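Local coordinates for hypothetical protein (Bacteroides caccae, PDB 4M8R), which is of unknown function but belongs to the DUF4784 family, joining an N-terminal Ig-like domain to a WD40-like beta-propeller domain, at residues N374-F386 / T395-Y408. Residues are numbered along the deposited sequence; the frame is centred on the assembly and turned at random.
Sequences NRLDRIGTITVLF and TSDFDWNSKEWTDY. With EDO (1,2-ethanediol), chain H.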
loop_
_atom_site.group_PDB
_atom_site.type_symbol
_atom_site.label_atom_id
_atom_site.label_comp_id
_atom_site.label_asym_id
_atom_site.label_seq_id
_atom_site.Cartn_x
_atom_site.Cartn_y
_atom_site.Cartn_z
ATOM N N ASN A 374 0.338 11.702 22.724
ATOM C CA ASN A 374 -0.593 11.524 21.608
ATOM C C ASN A 374 -1.069 10.093 21.462
ATOM O O ASN A 374 -0.266 9.166 21.478
ATOM C CB ASN A 374 0.069 11.924 20.290
ATOM C CG ASN A 374 0.537 13.363 20.278
ATOM O OD1 ASN A 374 1.490 13.717 20.963
ATOM N ND2 ASN A 374 -0.121 14.194 19.484
ATOM N N ARG A 375 -2.377 9.924 21.302
ATOM C CA ARG A 375 -2.959 8.624 21.022
ATOM C C ARG A 375 -3.148 8.527 19.513
ATOM O O ARG A 375 -4.013 9.198 18.947
ATOM C CB ARG A 375 -4.301 8.460 21.743
ATOM C CG ARG A 375 -4.648 7.001 21.994
ATOM C CD ARG A 375 -6.139 6.716 22.012
ATOM N NE ARG A 375 -6.845 7.389 23.095
ATOM C CZ ARG A 375 -7.992 6.970 23.625
ATOM N NH1 ARG A 375 -8.575 5.853 23.201
ATOM N NH2 ARG A 375 -8.552 7.670 24.604
ATOM N N LEU A 376 -2.340 7.692 18.865
ATOM C CA LEU A 376 -2.245 7.714 17.405
ATOM C C LEU A 376 -3.325 6.945 16.648
ATOM O O LEU A 376 -3.328 6.978 15.425
ATOM C CB LEU A 376 -0.853 7.257 16.959
ATOM C CG LEU A 376 0.306 8.086 17.528
ATOM C CD1 LEU A 376 1.635 7.589 16.979
ATOM C CD2 LEU A 376 0.115 9.567 17.225
ATOM N N ASP A 377 -4.238 6.271 17.352
ATOM C CA ASP A 377 -5.470 5.747 16.709
ATOM C C ASP A 377 -6.578 6.808 16.660
ATOM O O ASP A 377 -7.649 6.571 16.115
ATOM C CB ASP A 377 -5.979 4.440 17.358
ATOM C CG ASP A 377 -6.258 4.569 18.853
ATOM O OD1 ASP A 377 -5.966 5.629 19.432
ATOM O OD2 ASP A 377 -6.756 3.593 19.454
ATOM N N ARG A 378 -6.311 7.969 17.252
ATOM C CA ARG A 378 -7.122 9.163 17.051
ATOM C C ARG A 378 -6.391 10.057 16.069
ATOM O O ARG A 378 -5.195 9.876 15.834
ATOM C CB ARG A 378 -7.311 9.916 18.370
ATOM C CG ARG A 378 -8.047 9.127 19.438
ATOM C CD ARG A 378 -9.492 8.896 19.031
ATOM N NE ARG A 378 -10.292 8.326 20.110
ATOM C CZ ARG A 378 -10.385 7.028 20.390
ATOM N NH1 ARG A 378 -9.720 6.112 19.682
ATOM N NH2 ARG A 378 -11.156 6.637 21.396
ATOM N N ILE A 379 -7.109 11.023 15.508
ATOM C CA ILE A 379 -6.498 12.056 14.686
ATOM C C ILE A 379 -6.841 13.424 15.262
ATOM O O ILE A 379 -7.939 13.632 15.773
ATOM C CB ILE A 379 -6.940 11.973 13.207
ATOM C CG1 ILE A 379 -8.469 11.934 13.078
ATOM C CG2 ILE A 379 -6.325 10.745 12.544
ATOM C CD1 ILE A 379 -8.967 12.157 11.665
ATOM N N GLY A 380 -5.883 14.340 15.199
ATOM C CA GLY A 380 -6.097 15.720 15.620
ATOM C C GLY A 380 -6.392 15.912 17.095
ATOM O O GLY A 380 -7.181 16.782 17.459
ATOM N N THR A 381 -5.761 15.113 17.951
ATOM C CA THR A 381 -5.900 15.294 19.393
ATOM C C THR A 381 -4.554 15.225 20.096
ATOM O O THR A 381 -3.606 14.618 19.597
ATOM C CB THR A 381 -6.832 14.246 20.044
ATOM O OG1 THR A 381 -6.194 12.965 20.056
ATOM C CG2 THR A 381 -8.156 14.146 19.299
ATOM N N ILE A 382 -4.492 15.866 21.256
ATOM C CA ILE A 382 -3.406 15.669 22.202
ATOM C C ILE A 382 -4.009 15.297 23.542
ATOM O O ILE A 382 -5.166 15.619 23.826
ATOM C CB ILE A 382 -2.526 16.922 22.365
ATOM C CG1 ILE A 382 -3.355 18.142 22.777
ATOM C CG2 ILE A 382 -1.777 17.205 21.072
ATOM C CD1 ILE A 382 -2.513 19.348 23.144
ATOM N N THR A 383 -3.224 14.608 24.356
ATOM C CA THR A 383 -3.640 14.239 25.691
ATOM C C THR A 383 -2.733 14.949 26.663
ATOM O O THR A 383 -1.513 14.906 26.526
ATOM C CB THR A 383 -3.556 12.728 25.889
ATOM O OG1 THR A 383 -4.404 12.089 24.923
ATOM C CG2 THR A 383 -3.996 12.344 27.294
ATOM N N VAL A 384 -3.340 15.602 27.648
ATOM C CA VAL A 384 -2.632 16.526 28.516
ATOM C C VAL A 384 -2.870 16.187 29.980
ATOM O O VAL A 384 -3.969 15.788 30.358
ATOM C CB VAL A 384 -3.090 17.968 28.237
ATOM C CG1 VAL A 384 -2.444 18.944 29.206
ATOM C CG2 VAL A 384 -2.765 18.348 26.800
ATOM N N LEU A 385 -1.825 16.354 30.788
ATOM C CA LEU A 385 -1.891 16.131 32.221
ATOM C C LEU A 385 -1.679 17.458 32.952
ATOM O O LEU A 385 -0.619 18.069 32.824
ATOM C CB LEU A 385 -0.824 15.116 32.635
ATOM C CG LEU A 385 -0.858 14.616 34.082
ATOM C CD1 LEU A 385 -2.077 13.743 34.347
ATOM C CD2 LEU A 385 0.414 13.848 34.385
ATOM N N PHE A 386 -2.687 17.891 33.715
ATOM C CA PHE A 386 -2.639 19.143 34.487
ATOM C C PHE A 386 -2.482 18.881 35.968
ATOM O O PHE A 386 -2.795 17.794 36.445
ATOM C CB PHE A 386 -3.941 19.930 34.351
ATOM C CG PHE A 386 -4.362 20.167 32.943
ATOM C CD1 PHE A 386 -3.725 21.125 32.172
ATOM C CD2 PHE A 386 -5.407 19.440 32.391
ATOM C CE1 PHE A 386 -4.114 21.346 30.863
ATOM C CE2 PHE A 386 -5.803 19.655 31.085
ATOM C CZ PHE A 386 -5.154 20.611 30.317
ATOM N N THR A 395 -6.525 14.650 33.601
ATOM C CA THR A 395 -6.123 14.181 32.283
ATOM C C THR A 395 -7.207 14.571 31.291
ATOM O O THR A 395 -8.383 14.285 31.518
ATOM C CB THR A 395 -5.949 12.652 32.266
ATOM O OG1 THR A 395 -5.180 12.245 33.404
ATOM C CG2 THR A 395 -5.249 12.200 30.993
ATOM N N SER A 396 -6.824 15.214 30.190
ATOM C CA SER A 396 -7.813 15.726 29.243
ATOM C C SER A 396 -7.318 15.754 27.799
ATOM O O SER A 396 -6.150 16.039 27.536
ATOM C CB SER A 396 -8.245 17.130 29.664
ATOM O OG SER A 396 -9.539 17.425 29.171
ATOM N N ASP A 397 -8.226 15.449 26.875
ATOM C CA ASP A 397 -7.945 15.494 25.437
ATOM C C ASP A 397 -8.437 16.809 24.845
ATOM O O ASP A 397 -9.534 17.259 25.168
ATOM C CB ASP A 397 -8.655 14.346 24.699
ATOM C CG ASP A 397 -7.866 13.048 24.699
ATOM O OD1 ASP A 397 -6.731 12.998 25.229
ATOM O OD2 ASP A 397 -8.395 12.062 24.153
ATOM N N PHE A 398 -7.631 17.414 23.980
ATOM C CA PHE A 398 -8.083 18.540 23.169
ATOM C C PHE A 398 -8.230 18.088 21.721
ATOM O O PHE A 398 -7.290 17.541 21.145
ATOM C CB PHE A 398 -7.093 19.696 23.236
ATOM C CG PHE A 398 -7.584 20.940 22.556
ATOM C CD1 PHE A 398 -8.535 21.748 23.166
ATOM C CD2 PHE A 398 -7.106 21.301 21.304
ATOM C CE1 PHE A 398 -8.993 22.897 22.544
ATOM C CE2 PHE A 398 -7.559 22.448 20.676
ATOM C CZ PHE A 398 -8.501 23.249 21.297
ATOM N N ASP A 399 -9.405 18.321 21.142
ATOM C CA ASP A 399 -9.680 17.945 19.758
ATOM C C ASP A 399 -9.574 19.186 18.876
ATOM O O ASP A 399 -10.359 20.126 19.017
ATOM C CB ASP A 399 -11.071 17.309 19.642
ATOM C CG ASP A 399 -11.432 16.949 18.214
ATOM O OD1 ASP A 399 -10.785 16.053 17.640
ATOM O OD2 ASP A 399 -12.364 17.561 17.656
ATOM N N TRP A 400 -8.601 19.183 17.972
ATOM C CA TRP A 400 -8.349 20.328 17.104
ATOM C C TRP A 400 -9.584 20.783 16.322
ATOM O O TRP A 400 -9.813 21.983 16.162
ATOM C CB TRP A 400 -7.221 20.019 16.115
ATOM C CG TRP A 400 -6.990 21.156 15.194
ATOM C CD1 TRP A 400 -7.496 21.312 13.938
ATOM C CD2 TRP A 400 -6.241 22.337 15.477
ATOM N NE1 TRP A 400 -7.089 22.512 13.410
ATOM C CE2 TRP A 400 -6.316 23.162 14.335
ATOM C CE3 TRP A 400 -5.501 22.774 16.582
ATOM C CZ2 TRP A 400 -5.682 24.399 14.265
ATOM C CZ3 TRP A 400 -4.870 24.005 16.511
ATOM C CH2 TRP A 400 -4.967 24.804 15.361
ATOM N N ASN A 401 -10.371 19.828 15.834
ATOM C CA ASN A 401 -11.480 20.139 14.928
ATOM C C ASN A 401 -12.692 20.744 15.635
ATOM O O ASN A 401 -13.391 21.571 15.056
ATOM C CB ASN A 401 -11.885 18.901 14.119
ATOM C CG ASN A 401 -10.769 18.416 13.198
ATOM O OD1 ASN A 401 -10.777 18.698 12.000
ATOM N ND2 ASN A 401 -9.800 17.693 13.757
ATOM N N SER A 402 -12.928 20.343 16.883
ATOM C CA SER A 402 -14.018 20.903 17.691
ATOM C C SER A 402 -13.541 21.980 18.677
ATOM O O SER A 402 -14.361 22.655 19.296
ATOM C CB SER A 402 -14.728 19.790 18.462
ATOM O OG SER A 402 -13.868 19.217 19.430
ATOM N N LYS A 403 -12.225 22.124 18.827
ATOM C CA LYS A 403 -11.627 23.094 19.758
ATOM C C LYS A 403 -12.120 22.931 21.198
ATOM O O LYS A 403 -12.172 23.904 21.948
ATOM C CB LYS A 403 -11.886 24.533 19.296
ATOM C CG LYS A 403 -11.467 24.836 17.870
ATOM C CD LYS A 403 -9.958 24.900 17.728
ATOM C CE LYS A 403 -9.586 25.277 16.306
ATOM N NZ LYS A 403 -8.121 25.446 16.161
ATOM N N GLU A 404 -12.464 21.706 21.582
ATOM C CA GLU A 404 -13.008 21.435 22.910
ATOM C C GLU A 404 -12.150 20.438 23.684
ATOM O O GLU A 404 -11.585 19.507 23.104
ATOM C CB GLU A 404 -14.438 20.903 22.794
ATOM C CG GLU A 404 -15.484 21.984 22.574
ATOM C CD GLU A 404 -16.852 21.415 22.242
ATOM O OE1 GLU A 404 -16.923 20.355 21.585
ATOM O OE2 GLU A 404 -17.860 22.035 22.640
ATOM N N TRP A 405 -12.061 20.648 24.996
ATOM C CA TRP A 405 -11.434 19.693 25.895
ATOM C C TRP A 405 -12.453 18.637 26.292
ATOM O O TRP A 405 -13.661 18.884 26.266
ATOM C CB TRP A 405 -10.926 20.380 27.157
ATOM C CG TRP A 405 -9.864 21.366 26.902
ATOM C CD1 TRP A 405 -10.019 22.703 26.705
ATOM C CD2 TRP A 405 -8.462 21.105 26.813
ATOM N NE1 TRP A 405 -8.799 23.295 26.497
ATOM C CE2 TRP A 405 -7.825 22.334 26.558
ATOM C CE3 TRP A 405 -7.681 19.948 26.922
ATOM C CZ2 TRP A 405 -6.442 22.442 26.411
ATOM C CZ3 TRP A 405 -6.307 20.053 26.776
ATOM C CH2 TRP A 405 -5.701 21.293 26.523
ATOM N N THR A 406 -11.956 17.458 26.654
ATOM C CA THR A 406 -12.798 16.387 27.181
ATOM C C THR A 406 -11.992 15.606 28.218
ATOM O O THR A 406 -10.984 14.972 27.892
ATOM C CB THR A 406 -13.278 15.440 26.067
ATOM O OG1 THR A 406 -13.440 16.172 24.847
ATOM C CG2 THR A 406 -14.595 14.796 26.451
ATOM N N ASP A 407 -12.436 15.669 29.466
ATOM C CA ASP A 407 -11.711 15.068 30.577
ATOM C C ASP A 407 -11.946 13.558 30.638
ATOM O O ASP A 407 -13.045 13.077 30.349
ATOM C CB ASP A 407 -12.148 15.700 31.909
ATOM C CG ASP A 407 -11.948 17.212 31.951
ATOM O OD1 ASP A 407 -11.023 17.736 31.292
ATOM O OD2 ASP A 407 -12.721 17.883 32.661
ATOM N N TYR A 408 -10.905 12.821 31.014
ATOM C CA TYR A 408 -11.031 11.414 31.381
ATOM C C TYR A 408 -11.516 11.338 32.827
ATOM O O TYR A 408 -10.794 11.734 33.741
ATOM C CB TYR A 408 -9.680 10.706 31.257
ATOM C CG TYR A 408 -9.181 10.550 29.835
ATOM C CD1 TYR A 408 -8.528 11.590 29.184
ATOM C CD2 TYR A 408 -9.355 9.354 29.147
ATOM C CE1 TYR A 408 -8.071 11.448 27.884
ATOM C CE2 TYR A 408 -8.902 9.199 27.850
ATOM C CZ TYR A 408 -8.263 10.246 27.221
ATOM O OH TYR A 408 -7.814 10.081 25.935
HETATM C C1 EDO H . 4.669 16.050 22.678
HETATM O O1 EDO H . 5.398 15.110 23.473
HETATM C C2 EDO H . 3.595 15.296 21.908
HETATM O O2 EDO H . 2.750 16.193 21.172
#
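Thr-383 OG1 donates to Asp-397 OD1 at 2.5 Å across an antiparallel non-hydrogen-bonded pair, meeting the carboxylate on its syn side but 24° out of its plane. The hydroxyl stands beside its own backbone N (chi1 -59°), which turns it to the acid; Thr-383 OG1 is also hydrogen-bonded to Trp-421 NE1. Tyr-408 gives a weak bond from OH to Asp-397 OD2, while its OH accepts from Arg-375 NH2 at 2.9 Å. That N-H runs nearly straight within the guanidinium plane and reaches the phenol at its ring edge, the two planes 31° apart. NH1 of the same guanidinium is salt-bridged to Glu-135 of the second subunit. An alanine in place of Asp-397 would probably leave the Thr-383 and Tyr-408 hydroxyls without the carboxylate they share. On the other sheet face, Phe-386 turns the edge at CZ onto the face of Trp-405, a T-shaped pair with centroids 5.5 Å apart, and Val-384 CG2 abuts the indole edge 3.9 Å from Trp-405 CZ3. Ile-382 CG1 lies alongside Phe-398 CB; Phe-309 touches both residues, and the Phe-361 ring meets that of Phe-398. Paired backbone bonds link Ile-382 with Phe-398 and Val-384 with Ser-396, making a beta hairpin of the two central strands of a four-stranded antiparallel sheet, as in a blade of a WD40-like beta-propeller.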